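Local coordinates for protein chloride intracellular channel exc-4 (Caenorhabditis elegans, PDB 2YV9) that may insert into membranes as a chloride ion channel and is required to keep the lumen of the growing excretory canal from widening into cysts, at residues 194-199 with 225-230. Residues are numbered along the deposited sequence; the frame is centred on the assembly and turned at random.
Sequences ELMPRL and ILTAYR
Two helices of the all-helical C-terminal domain of this GST-fold protein meet here: helix 190-210 lays Met196 and Leu199 against Ile225, Thr227 and Ala228 on helix 219-228. The backbones come close at one point, where the CA atoms of Met196 and Ala228 are 6.3 Å apart, an approach that the small methyl of Ala228 allows. Met196 CG stands anti to its own carbonyl carbon (chi1 -70°), and the rest of the chain runs on extended, which carries the thioether past the Ala228 methyl to its backbone. Met196 SD rests 3.8 Å from Ala228 CB, and the terminal Met196 CE lies 3.7 Å from Ala228 N. The same methyl brushes Thr227 CG2, while Thr227 OG1 turns back to hydrogen-bond Ala223 O within its own helix. An alanine in place of Met196 would probably leave a gap beside the Ala228 methyl and backbone where the thioether and its terminal methyl now pack, and take away the apolar contact with Thr227 CG2. About one turn later on helix 190-210 and one turn earlier on helix 219-228, Leu199 and Ile225 cross at a slant, Leu199 CD1 lying 4.0 Å from Ile225 CG1. No hydrogen bond links the two segments, so van der Waals packing holds this face together. Tyr224 extends the apolar patch against Met196 and Leu199, and Tyr182 from a loop touches Met196 and Thr227. On another side of helix 190-210, Pro197, whose ring nitrogen has no hydrogen to give to the preceding turn, marks a kink and packs on helix 38-52 of the thioredoxin-like N-terminal domain. The contact is thus buried, apolar helix-to-helix packing within the helical C-terminal domain characteristic of CLIC proteins and their GST relatives.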
loop_
_atom_site.group_PDB
_atom_site.type_symbol
_atom_site.label_atom_id
_atom_site.label_comp_id
_atom_site.label_asym_id
_atom_site.label_seq_id
_atom_site.Cartn_x
_atom_site.Cartn_y
_atom_site.Cartn_z
ATOM N N GLU A 194 -7.958 -0.491 12.295
ATOM C CA GLU A 194 -8.734 -0.233 11.077
ATOM C C GLU A 194 -10.133 0.330 11.379
ATOM O O GLU A 194 -10.579 1.321 10.786
ATOM C CB GLU A 194 -8.848 -1.506 10.263
ATOM C CG GLU A 194 -7.455 -1.970 9.829
ATOM C CD GLU A 194 -7.385 -3.417 9.384
ATOM O OE1 GLU A 194 -8.435 -4.101 9.355
ATOM O OE2 GLU A 194 -6.258 -3.834 8.998
ATOM N N LEU A 195 -10.835 -0.296 12.301
ATOM C CA LEU A 195 -12.230 0.132 12.609
ATOM C C LEU A 195 -12.306 1.438 13.374
ATOM O O LEU A 195 -13.198 2.219 13.135
ATOM C CB LEU A 195 -12.911 -0.964 13.468
ATOM C CG LEU A 195 -14.393 -0.753 13.732
ATOM C CD1 LEU A 195 -15.160 -0.568 12.399
ATOM C CD2 LEU A 195 -14.951 -1.949 14.572
ATOM N N MET A 196 -11.438 1.675 14.368
ATOM C CA MET A 196 -11.659 2.855 15.191
ATOM C C MET A 196 -11.460 4.130 14.316
ATOM O O MET A 196 -12.313 5.014 14.319
ATOM C CB MET A 196 -10.776 2.856 16.439
ATOM C CG MET A 196 -11.195 1.797 17.444
ATOM S SD MET A 196 -9.979 1.759 18.827
ATOM C CE MET A 196 -11.047 1.012 20.108
ATOM N N PRO A 197 -10.375 4.167 13.527
ATOM C CA PRO A 197 -10.326 5.374 12.601
ATOM C C PRO A 197 -11.524 5.481 11.646
ATOM O O PRO A 197 -12.070 6.551 11.491
ATOM C CB PRO A 197 -9.005 5.152 11.853
ATOM C CG PRO A 197 -8.145 4.327 12.848
ATOM C CD PRO A 197 -9.151 3.360 13.462
ATOM N N ARG A 198 -11.999 4.359 11.101
ATOM C CA ARG A 198 -13.166 4.386 10.209
ATOM C C ARG A 198 -14.418 4.921 10.941
ATOM O O ARG A 198 -15.186 5.754 10.429
ATOM C CB ARG A 198 -13.350 3.068 9.502
ATOM C CG ARG A 198 -12.229 2.792 8.486
ATOM C CD ARG A 198 -12.260 1.359 7.892
ATOM N NE ARG A 198 -11.317 1.192 6.781
ATOM C CZ ARG A 198 -9.997 1.276 6.903
ATOM N NH1 ARG A 198 -9.449 1.442 8.105
ATOM N NH2 ARG A 198 -9.217 1.186 5.838
ATOM N N LEU A 199 -14.644 4.431 12.153
ATOM C CA LEU A 199 -15.759 4.912 12.929
ATOM C C LEU A 199 -15.673 6.404 13.187
ATOM O O LEU A 199 -16.666 7.099 13.066
ATOM C CB LEU A 199 -15.894 4.126 14.221
ATOM C CG LEU A 199 -16.410 2.712 14.135
ATOM C CD1 LEU A 199 -16.280 1.966 15.516
ATOM C CD2 LEU A 199 -17.928 2.643 13.697
ATOM N N ILE A 225 -16.333 3.217 20.761
ATOM C CA ILE A 225 -15.812 4.531 20.318
ATOM C C ILE A 225 -15.197 5.261 21.538
ATOM O O ILE A 225 -14.108 5.855 21.482
ATOM C CB ILE A 225 -16.923 5.342 19.649
ATOM C CG1 ILE A 225 -17.317 4.659 18.317
ATOM C CG2 ILE A 225 -16.466 6.819 19.429
ATOM C CD1 ILE A 225 -18.642 5.100 17.737
ATOM N N LEU A 226 -15.888 5.225 22.665
ATOM C CA LEU A 226 -15.304 5.754 23.906
ATOM C C LEU A 226 -13.960 5.110 24.236
ATOM O O LEU A 226 -13.023 5.806 24.565
ATOM C CB LEU A 226 -16.283 5.586 25.055
ATOM C CG LEU A 226 -15.836 6.133 26.418
ATOM C CD1 LEU A 226 -15.271 7.567 26.414
ATOM C CD2 LEU A 226 -17.033 5.989 27.438
ATOM N N THR A 227 -13.877 3.791 24.106
ATOM C CA THR A 227 -12.613 3.099 24.254
ATOM C C THR A 227 -11.570 3.721 23.325
ATOM O O THR A 227 -10.475 3.995 23.740
ATOM C CB THR A 227 -12.792 1.603 24.067
ATOM O OG1 THR A 227 -13.670 1.153 25.119
ATOM C CG2 THR A 227 -11.477 0.897 24.144
ATOM N N ALA A 228 -11.939 3.993 22.079
ATOM C CA ALA A 228 -10.999 4.634 21.148
ATOM C C ALA A 228 -10.431 5.952 21.704
ATOM O O ALA A 228 -9.242 6.227 21.664
ATOM C CB ALA A 228 -11.726 4.938 19.819
ATOM N N TYR A 229 -11.348 6.765 22.155
ATOM C CA TYR A 229 -11.075 8.121 22.649
ATOM C C TYR A 229 -10.346 8.080 23.991
ATOM O O TYR A 229 -10.001 9.147 24.491
ATOM C CB TYR A 229 -12.399 8.872 22.781
ATOM C CG TYR A 229 -13.164 9.081 21.497
ATOM C CD1 TYR A 229 -12.532 8.974 20.235
ATOM C CD2 TYR A 229 -14.479 9.552 21.508
ATOM C CE1 TYR A 229 -13.259 9.233 19.045
ATOM C CE2 TYR A 229 -15.162 9.822 20.332
ATOM C CZ TYR A 229 -14.534 9.645 19.109
ATOM O OH TYR A 229 -15.224 9.924 17.945
ATOM N N ARG A 230 -10.172 6.872 24.559
ATOM C CA ARG A 230 -9.323 6.663 25.755
ATOM C C ARG A 230 -8.040 5.818 25.505
ATOM O O ARG A 230 -7.297 5.502 26.453
ATOM C CB ARG A 230 -10.154 6.050 26.916
ATOM C CG ARG A 230 -11.301 6.918 27.420
ATOM C CD ARG A 230 -12.156 6.112 28.411
ATOM N NE ARG A 230 -13.245 6.873 29.016
ATOM C CZ ARG A 230 -14.106 6.373 29.903
ATOM N NH1 ARG A 230 -14.024 5.100 30.284
ATOM N NH2 ARG A 230 -15.061 7.146 30.411
#